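Local structure of phosphoribosylglycinamide synthetase (Anaerococcus prevotii, 4DIM) at residues Arg9-Gly14 / Leu70-Ala75; His32-Thr37 / Ala49-Tyr54; Val149-Leu154 / Asn178-Asp183. The protein probably binds ATP and a metal ion and acts as a ligase of the ATP-grasp superfamily, although its own substrate is not established. All coordinates share one frame; numbering follows the deposited sequence.

Contact 1. Residues Arg9-Gly14 / Leu70-Ala75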
loop_
_atom_site.group_PDB
_atom_site.type_symbol
_atom_site.label_atom_id
_atom_site.label_comp_id
_atom_site.label_asym_id
_atom_site.label_seq_id
_atom_site.Cartn_x
_atom_site.Cartn_y
_atom_site.Cartn_z
ATOM N N ARG A 9 20.956 -12.510 8.522
ATOM C CA ARG A 9 20.169 -13.037 7.390
ATOM C C ARG A 9 18.712 -12.578 7.402
ATOM O O ARG A 9 17.978 -12.881 8.335
ATOM C CB ARG A 9 20.221 -14.585 7.372
ATOM C CG ARG A 9 21.649 -15.154 7.213
ATOM C CD ARG A 9 21.779 -16.628 7.563
ATOM N NE ARG A 9 20.977 -17.501 6.691
ATOM C CZ ARG A 9 21.361 -17.973 5.502
ATOM N NH1 ARG A 9 20.541 -18.740 4.792
ATOM N NH2 ARG A 9 22.565 -17.681 5.013
ATOM N N LEU A 10 18.278 -11.904 6.328
ATOM C CA LEU A 10 16.906 -11.412 6.220
ATOM C C LEU A 10 16.287 -12.005 5.020
ATOM O O LEU A 10 16.798 -11.767 3.936
ATOM C CB LEU A 10 16.858 -9.858 6.119
ATOM C CG LEU A 10 15.467 -9.215 5.931
ATOM C CD1 LEU A 10 14.671 -9.277 7.175
ATOM C CD2 LEU A 10 15.583 -7.795 5.426
ATOM N N LEU A 11 15.139 -12.663 5.180
ATOM C CA LEU A 11 14.379 -13.207 4.060
ATOM C C LEU A 11 13.392 -12.152 3.653
ATOM O O LEU A 11 12.595 -11.707 4.486
ATOM C CB LEU A 11 13.664 -14.523 4.439
ATOM C CG LEU A 11 12.517 -14.980 3.511
ATOM C CD1 LEU A 11 13.058 -15.688 2.234
ATOM C CD2 LEU A 11 11.532 -15.857 4.262
ATOM N N ILE A 12 13.450 -11.704 2.402
ATOM C CA ILE A 12 12.499 -10.719 1.922
ATOM C C ILE A 12 11.486 -11.468 1.104
ATOM O O ILE A 12 11.859 -12.082 0.111
ATOM C CB ILE A 12 13.146 -9.567 1.156
ATOM C CG1 ILE A 12 14.065 -8.743 2.091
ATOM C CG2 ILE A 12 12.039 -8.697 0.541
ATOM C CD1 ILE A 12 15.170 -7.909 1.359
ATOM N N LEU A 13 10.211 -11.421 1.501
ATOM C CA LEU A 13 9.151 -12.136 0.781
ATOM C C LEU A 13 8.708 -11.301 -0.392
ATOM O O LEU A 13 8.114 -10.243 -0.192
ATOM C CB LEU A 13 7.955 -12.433 1.687
ATOM C CG LEU A 13 8.150 -13.515 2.734
ATOM C CD1 LEU A 13 8.909 -12.973 3.950
ATOM C CD2 LEU A 13 6.838 -14.042 3.204
ATOM N N GLY A 14 9.058 -11.752 -1.585
ATOM C CA GLY A 14 8.742 -11.096 -2.837
ATOM C C GLY A 14 9.981 -10.470 -3.413
ATOM O O GLY A 14 10.840 -10.032 -2.650
ATOM N N LEU A 70 16.343 -22.119 6.825
ATOM C CA LEU A 70 16.963 -20.939 6.209
ATOM C C LEU A 70 17.793 -20.068 7.187
ATOM O O LEU A 70 18.423 -19.107 6.733
ATOM C CB LEU A 70 15.920 -20.069 5.479
ATOM C CG LEU A 70 15.305 -20.699 4.197
ATOM C CD1 LEU A 70 14.313 -19.770 3.578
ATOM C CD2 LEU A 70 16.379 -21.117 3.165
ATOM N N ASN A 71 17.885 -20.421 8.483
ATOM C CA ASN A 71 18.790 -19.734 9.414
ATOM C C ASN A 71 18.537 -18.223 9.457
ATOM O O ASN A 71 19.478 -17.424 9.528
ATOM C CB ASN A 71 20.250 -20.013 8.994
ATOM C CG ASN A 71 21.042 -20.751 10.008
ATOM O OD1 ASN A 71 20.928 -21.964 10.108
ATOM N ND2 ASN A 71 21.894 -20.054 10.749
ATOM N N LEU A 72 17.272 -17.836 9.489
ATOM C CA LEU A 72 16.940 -16.420 9.468
ATOM C C LEU A 72 17.087 -15.706 10.807
ATOM O O LEU A 72 16.934 -16.289 11.877
ATOM C CB LEU A 72 15.497 -16.222 8.988
ATOM C CG LEU A 72 15.114 -16.929 7.699
ATOM C CD1 LEU A 72 13.706 -16.647 7.389
ATOM C CD2 LEU A 72 16.037 -16.546 6.560
ATOM N N ASP A 73 17.370 -14.408 10.712
ATOM C CA ASP A 73 17.393 -13.463 11.827
ATOM C C ASP A 73 16.109 -12.636 11.787
ATOM O O ASP A 73 15.610 -12.258 12.846
ATOM C CB ASP A 73 18.642 -12.580 11.794
ATOM C CG ASP A 73 19.865 -13.383 12.173
ATOM O OD1 ASP A 73 19.935 -13.839 13.338
ATOM O OD2 ASP A 73 20.708 -13.635 11.279
ATOM N N GLY A 74 15.568 -12.409 10.583
ATOM C CA GLY A 74 14.304 -11.717 10.390
ATOM C C GLY A 74 13.664 -11.994 9.044
ATOM O O GLY A 74 14.213 -12.694 8.194
ATOM N N ALA A 75 12.485 -11.416 8.837
ATOM C CA ALA A 75 11.795 -11.485 7.553
ATOM C C ALA A 75 11.018 -10.204 7.322
ATOM O O ALA A 75 10.609 -9.508 8.258
ATOM C CB ALA A 75 10.884 -12.697 7.450
#

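Contact 2. Residues His32-Thr37 / Ala49-Tyr54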
loop_
_atom_site.group_PDB
_atom_site.type_symbol
_atom_site.label_atom_id
_atom_site.label_comp_id
_atom_site.label_asym_id
_atom_site.label_seq_id
_atom_site.Cartn_x
_atom_site.Cartn_y
_atom_site.Cartn_z
ATOM N N HIS A 32 22.670 -10.098 4.833
ATOM C CA HIS A 32 22.685 -11.187 3.848
ATOM C C HIS A 32 21.233 -11.453 3.408
ATOM O O HIS A 32 20.433 -11.994 4.176
ATOM C CB HIS A 32 23.333 -12.441 4.459
ATOM C CG HIS A 32 23.419 -13.586 3.508
ATOM N ND1 HIS A 32 24.595 -13.882 2.850
ATOM C CD2 HIS A 32 22.462 -14.457 3.120
ATOM C CE1 HIS A 32 24.319 -14.930 2.091
ATOM N NE2 HIS A 32 23.043 -15.300 2.214
ATOM N N THR A 33 20.872 -11.045 2.198
ATOM C CA THR A 33 19.485 -11.168 1.797
ATOM C C THR A 33 19.213 -12.504 1.095
ATOM O O THR A 33 20.065 -13.090 0.427
ATOM C CB THR A 33 19.037 -9.961 0.979
ATOM O OG1 THR A 33 19.928 -9.747 -0.111
ATOM C CG2 THR A 33 18.997 -8.716 1.812
ATOM N N ILE A 34 17.999 -12.990 1.323
ATOM C CA ILE A 34 17.460 -14.191 0.759
ATOM C C ILE A 34 16.184 -13.763 0.083
ATOM O O ILE A 34 15.279 -13.292 0.768
ATOM C CB ILE A 34 17.232 -15.268 1.843
ATOM C CG1 ILE A 34 18.544 -15.655 2.540
ATOM C CG2 ILE A 34 16.547 -16.508 1.243
ATOM C CD1 ILE A 34 18.436 -15.630 3.940
ATOM N N ALA A 35 16.134 -13.866 -1.251
ATOM C CA ALA A 35 14.943 -13.564 -2.022
ATOM C C ALA A 35 13.948 -14.728 -1.957
ATOM O O ALA A 35 14.215 -15.781 -2.541
ATOM C CB ALA A 35 15.323 -13.295 -3.467
ATOM N N GLY A 36 12.847 -14.548 -1.213
ATOM C CA GLY A 36 11.762 -15.529 -1.133
ATOM C C GLY A 36 10.872 -15.298 -2.345
ATOM O O GLY A 36 10.099 -14.336 -2.356
ATOM N N THR A 37 11.025 -16.097 -3.416
ATOM C CA THR A 37 10.305 -15.785 -4.642
ATOM C C THR A 37 9.971 -17.008 -5.515
ATOM O O THR A 37 10.197 -18.151 -5.143
ATOM C CB THR A 37 11.151 -14.763 -5.441
ATOM O OG1 THR A 37 10.451 -14.379 -6.625
ATOM C CG2 THR A 37 12.551 -15.295 -5.818
ATOM N N ALA A 49 20.209 -9.584 -4.093
ATOM C CA ALA A 49 20.087 -10.717 -3.159
ATOM C C ALA A 49 21.299 -11.617 -3.169
ATOM O O ALA A 49 21.825 -11.937 -4.237
ATOM C CB ALA A 49 18.850 -11.547 -3.459
ATOM N N ASP A 50 21.724 -12.044 -1.974
ATOM C CA ASP A 50 22.843 -12.975 -1.810
ATOM C C ASP A 50 22.373 -14.432 -2.084
ATOM O O ASP A 50 23.136 -15.232 -2.626
ATOM C CB ASP A 50 23.444 -12.871 -0.395
ATOM C CG ASP A 50 24.027 -11.518 -0.042
ATOM O OD1 ASP A 50 23.442 -10.500 -0.451
ATOM O OD2 ASP A 50 25.043 -11.480 0.701
ATOM N N GLU A 51 21.121 -14.752 -1.704
ATOM C CA GLU A 51 20.499 -16.068 -1.859
ATOM C C GLU A 51 19.104 -15.951 -2.501
ATOM O O GLU A 51 18.503 -14.883 -2.469
ATOM C CB GLU A 51 20.346 -16.706 -0.460
ATOM C CG GLU A 51 20.656 -18.177 -0.346
ATOM C CD GLU A 51 20.941 -18.558 1.093
ATOM O OE1 GLU A 51 21.895 -17.987 1.670
ATOM O OE2 GLU A 51 20.184 -19.379 1.663
ATOM N N ILE A 52 18.599 -17.071 -3.072
ATOM C CA ILE A 52 17.258 -17.174 -3.642
ATOM C C ILE A 52 16.657 -18.412 -3.105
ATOM O O ILE A 52 17.299 -19.449 -3.185
ATOM C CB ILE A 52 17.212 -17.177 -5.187
ATOM C CG1 ILE A 52 18.007 -15.972 -5.755
ATOM C CG2 ILE A 52 15.734 -17.180 -5.676
ATOM C CD1 ILE A 52 18.063 -15.850 -7.225
ATOM N N SER A 53 15.446 -18.317 -2.545
ATOM C CA SER A 53 14.705 -19.455 -1.982
ATOM C C SER A 53 13.400 -19.493 -2.714
ATOM O O SER A 53 12.651 -18.516 -2.689
ATOM C CB SER A 53 14.514 -19.316 -0.472
ATOM O OG SER A 53 14.071 -20.542 0.088
ATOM N N TYR A 54 13.185 -20.549 -3.489
ATOM C CA TYR A 54 12.012 -20.630 -4.317
ATOM C C TYR A 54 10.831 -21.047 -3.456
ATOM O O TYR A 54 10.890 -22.062 -2.767
ATOM C CB TYR A 54 12.258 -21.565 -5.496
ATOM C CG TYR A 54 13.197 -20.998 -6.545
ATOM C CD1 TYR A 54 14.283 -21.730 -7.002
ATOM C CD2 TYR A 54 12.931 -19.782 -7.162
ATOM C CE1 TYR A 54 15.105 -21.249 -8.017
ATOM C CE2 TYR A 54 13.756 -19.282 -8.166
ATOM C CZ TYR A 54 14.843 -20.019 -8.597
ATOM O OH TYR A 54 15.656 -19.545 -9.608
#

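Contact 3. Residues Val149-Leu154 / Asn178-Asp183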
loop_
_atom_site.group_PDB
_atom_site.type_symbol
_atom_site.label_atom_id
_atom_site.label_comp_id
_atom_site.label_asym_id
_atom_site.label_seq_id
_atom_site.Cartn_x
_atom_site.Cartn_y
_atom_site.Cartn_z
ATOM N N VAL A 149 -25.583 -2.293 -1.783
ATOM C CA VAL A 149 -26.057 -3.665 -1.576
ATOM C C VAL A 149 -25.190 -4.527 -2.417
ATOM O O VAL A 149 -25.042 -4.285 -3.623
ATOM C CB VAL A 149 -27.521 -3.929 -1.877
ATOM C CG1 VAL A 149 -27.900 -5.274 -1.301
ATOM C CG2 VAL A 149 -28.409 -2.831 -1.298
ATOM N N LYS A 150 -24.572 -5.515 -1.797
ATOM C CA LYS A 150 -23.607 -6.315 -2.515
ATOM C C LYS A 150 -23.528 -7.690 -2.004
ATOM O O LYS A 150 -23.955 -7.994 -0.896
ATOM C CB LYS A 150 -22.208 -5.661 -2.450
ATOM C CG LYS A 150 -21.713 -5.324 -1.052
ATOM C CD LYS A 150 -20.365 -4.682 -1.153
ATOM C CE LYS A 150 -19.747 -4.411 0.194
ATOM N NZ LYS A 150 -18.260 -4.436 0.118
ATOM N N ALA A 151 -22.989 -8.535 -2.874
ATOM C CA ALA A 151 -22.802 -9.950 -2.680
ATOM C C ALA A 151 -21.370 -10.167 -2.329
ATOM O O ALA A 151 -20.497 -9.364 -2.666
ATOM C CB ALA A 151 -23.177 -10.695 -3.950
ATOM N N THR A 152 -21.120 -11.241 -1.648
ATOM C CA THR A 152 -19.800 -11.547 -1.152
ATOM C C THR A 152 -19.041 -12.487 -2.106
ATOM O O THR A 152 -17.811 -12.405 -2.178
ATOM C CB THR A 152 -20.011 -12.129 0.241
ATOM O OG1 THR A 152 -20.558 -13.441 0.122
ATOM C CG2 THR A 152 -20.988 -11.268 1.081
ATOM N N ASP A 153 -19.769 -13.357 -2.846
ATOM C CA ASP A 153 -19.179 -14.386 -3.712
ATOM C C ASP A 153 -18.614 -13.838 -5.024
ATOM O O ASP A 153 -17.474 -14.190 -5.382
ATOM C CB ASP A 153 -20.181 -15.524 -4.010
ATOM C CG ASP A 153 -21.536 -15.164 -4.584
ATOM O OD1 ASP A 153 -22.054 -14.078 -4.251
ATOM O OD2 ASP A 153 -22.147 -16.030 -5.239
ATOM N N LEU A 154 -19.397 -12.996 -5.730
ATOM C CA LEU A 154 -19.002 -12.387 -7.004
ATOM C C LEU A 154 -18.485 -10.968 -6.779
ATOM O O LEU A 154 -18.869 -10.325 -5.803
ATOM C CB LEU A 154 -20.186 -12.384 -7.987
ATOM C CG LEU A 154 -21.380 -11.446 -7.656
ATOM C CD1 LEU A 154 -21.418 -10.242 -8.601
ATOM C CD2 LEU A 154 -22.707 -12.207 -7.692
ATOM N N ASN A 178 -30.886 -13.008 -5.626
ATOM C CA ASN A 178 -31.218 -13.954 -6.686
ATOM C C ASN A 178 -29.965 -14.316 -7.471
ATOM O O ASN A 178 -29.874 -15.445 -7.961
ATOM C CB ASN A 178 -32.325 -13.416 -7.628
ATOM C CG ASN A 178 -33.711 -13.853 -7.208
ATOM O OD1 ASN A 178 -34.205 -14.896 -7.655
ATOM N ND2 ASN A 178 -34.349 -13.087 -6.311
ATOM N N LEU A 179 -29.014 -13.383 -7.601
ATOM C CA LEU A 179 -27.773 -13.647 -8.324
ATOM C C LEU A 179 -26.718 -14.393 -7.461
ATOM O O LEU A 179 -25.942 -15.188 -8.001
ATOM C CB LEU A 179 -27.178 -12.321 -8.828
ATOM C CG LEU A 179 -25.897 -12.441 -9.687
ATOM C CD1 LEU A 179 -26.106 -13.384 -10.904
ATOM C CD2 LEU A 179 -25.420 -11.073 -10.144
ATOM N N THR A 180 -26.628 -14.080 -6.157
ATOM C CA THR A 180 -25.650 -14.724 -5.274
ATOM C C THR A 180 -26.038 -16.145 -4.974
ATOM O O THR A 180 -27.230 -16.467 -4.939
ATOM C CB THR A 180 -25.475 -13.971 -3.943
ATOM O OG1 THR A 180 -24.373 -14.552 -3.259
ATOM C CG2 THR A 180 -26.713 -14.051 -3.037
ATOM N N LYS A 181 -25.021 -16.986 -4.710
ATOM C CA LYS A 181 -25.223 -18.391 -4.328
ATOM C C LYS A 181 -25.443 -18.537 -2.819
ATOM O O LYS A 181 -25.922 -19.589 -2.383
ATOM C CB LYS A 181 -24.025 -19.247 -4.743
ATOM C CG LYS A 181 -23.928 -19.499 -6.249
ATOM C CD LYS A 181 -22.538 -19.969 -6.655
ATOM C CE LYS A 181 -21.454 -18.868 -6.702
ATOM N NZ LYS A 181 -20.691 -18.660 -5.427
ATOM N N ARG A 182 -25.134 -17.484 -2.042
ATOM C CA ARG A 182 -25.220 -17.475 -0.586
ATOM C C ARG A 182 -26.659 -17.184 -0.156
ATOM O O ARG A 182 -27.467 -16.799 -0.998
ATOM C CB ARG A 182 -24.263 -16.380 0.003
ATOM C CG ARG A 182 -22.852 -16.282 -0.592
ATOM C CD ARG A 182 -21.803 -16.940 0.283
ATOM N NE ARG A 182 -20.464 -16.968 -0.320
ATOM C CZ ARG A 182 -20.052 -17.825 -1.256
ATOM N NH1 ARG A 182 -20.892 -18.716 -1.773
ATOM N NH2 ARG A 182 -18.811 -17.760 -1.722
ATOM N N ASP A 183 -26.985 -17.332 1.148
ATOM C CA ASP A 183 -28.321 -16.928 1.645
ATOM C C ASP A 183 -28.277 -15.495 2.194
ATOM O O ASP A 183 -29.287 -15.027 2.722
ATOM C CB ASP A 183 -28.890 -17.887 2.721
ATOM C CG ASP A 183 -28.323 -17.794 4.144
ATOM O OD1 ASP A 183 -28.753 -18.609 5.014
ATOM O OD2 ASP A 183 -27.450 -16.920 4.389
#

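Contact 1. Residues Arg9-Gly14 / Leu70-Ala75
Arg9 turns the edge of its guanidinium group to the turn at Leu70 and Asn71, while its backbone begins the pairing of strand 9-13 with the strand that starts at Gly74. The tight part is this pairing. Leu10 is matched with Gly74 and Leu11 with Ala75 in parallel register, and Leu11 N donates to Gly74 O at 3.2 Å. Arg9 O takes a bond from Asp73 N at 2.9 Å and a weak one from Gly74 N. On the face carrying Leu11, CB of that leucine rests 3.6 Å from Leu72 CD1, and farther along Leu13 CD1 lies 4.0 Å from Ala75 CB. On the other face, Leu10 turns its CG trans to the backbone N (chi1 177°) and lays CD1 3.4 Å from the carbonyl C of Gly74, which has no side chain to stand in the way.

The more open side is polar. Bent at chi3 (63°), the Arg9 chain brings NE and NH1 side-on to Leu70 O, at 3.0 and 2.9 Å; the oxygen lies in the guanidinium plane, and both nitrogens approach it from one face of its carbonyl. Exposed Asn71 sets its CB beside Arg9 NE, and Asp73 OD2 accepts a nearly straight bond from Arg9 N through its anti lone pair.

NH1 also forms a salt bridge with Glu51. In this Rossmann-like parallel sheet, strand 9-13 bonds along its other edge to strand 32-37; Leu11, Leu13 and Ala75 pack on Ile90 of helix 84-94, and Ile12 packs on Leu22 and Tyr23 of helix 20-29.

Contact 2. Residues His32-Thr37 / Ala49-Tyr54
His32 and Glu51 join side chains at one end of a parallel strand pair, 32-37 with 51-54, whose backbone ladder runs on to Thr37 and Tyr54. Glu51 N donates to Thr33 O, Ala35 N to Glu51 O at 2.9 Å, Ser53 N to Ala35 O at 2.8 Å, and Thr37 N to Ser53 O. Helix 43-48 links these strands in a beta-alpha-beta unit, and the crossover brings strand 51-54 to the edge of the sheet.

The side chain of Glu51 runs alongside that of Ile34, both pointing the same way. Its CB meets Ile34 CG1 at 3.7 Å and Thr33 O at a similar distance. Extended beyond CG, the chain carries CD to 4.0 Å from the same Ile34 CG1. At the tip OE1 accepts from His32 NE2 at 3.0 Å, while OE2 takes part in the salt bridge to Arg9, on strand 9-13 beyond strand 32-37. The histidine donor comes on the anti side of OE1, 29° out of the carboxylate plane, with ring and carboxylate 67° apart.

With CG trans to its backbone N (chi1 -179°), the imidazole of His32 reaches across to the second segment, where Asp50 CB sits over one ring face in a CH-pi contact, 3.5 Å from the centroid. Elsewhere Ala35 CB packs on Ala49 CB, and Thr37 CG2 on Ile52 CG2 at 3.7 Å.

Because Glu51 serves a histidine N-H and an arginine at once, its carboxylate is probably ionised, and the bond through NE2 would tend to keep the proton on that nitrogen and fix the rotation of the ring.

Contact 3. Residues Val149-Leu154 / Asn178-Asp183
Asp153 and Thr180 meet through their side chains, and most of the polar contact gathers round that aspartate. Its CG stands between the backbone N and the carbonyl carbon (chi1 54°), which directs both oxygens at the turn after helix 166-179. Thr180 OG1 donates to Asp153 OD1 at 2.6 Å, coming from above the carboxylate plane. Lys181 N gives a straight bond to Asp153 OD2 at 3.1 Å, also from above that plane.

A salt bridge adds to these bonds: Lys181, its chain bent back at chi3 and chi4, brings NZ to 3.0 Å from Asp153 OD2 on the anti lone pair.

Thr180 OG1 also accepts from Arg182 N at 3.3 Å, closing an ST turn. The partner loop joins strands 147-150 and 161-163 in the ATP-grasp A domain and is not modelled just beyond Leu154, consistent with the mobile glycine-rich loop that closes over the nucleotide in this superfamily. An alanine in place of Asp153 is likely to leave the Thr180 hydroxyl and the Lys181 ammonium without their acceptor, setting the lysine chain free to swing into solvent.

Van der Waals packing adds to these. Asp153 CB lies over one face of the Arg182 guanidinium, 3.5 Å above its plane and toward its rim. Ala151 CB touches Thr180 CB at 4.0 Å, and the side chains of Leu154 and Leu179 cross at about a right angle, with Leu154 CD2 3.8 Å from Leu179 CG.

From the N terminus, strand 9-13 comes first, and the chain comes back along its other edge, the one away from strand 32-37, at residues 70-75, where contact 1 closes a loop of 55 residues. Contact 2 is nested inside that loop, closing a shorter excursion through helix 43-48. The two touch: Ile12 N and Gly14 N probably bond to Ile34 O and Gly36 O, so that together they unite all four strands of one parallel sheet. Contact 3 follows in series, closing the stretch that passes through strand 161-163 and helix 166-179 in the ATP-grasp A domain. Its centre lies about 40 Å from that of contact 1, with no touch to either.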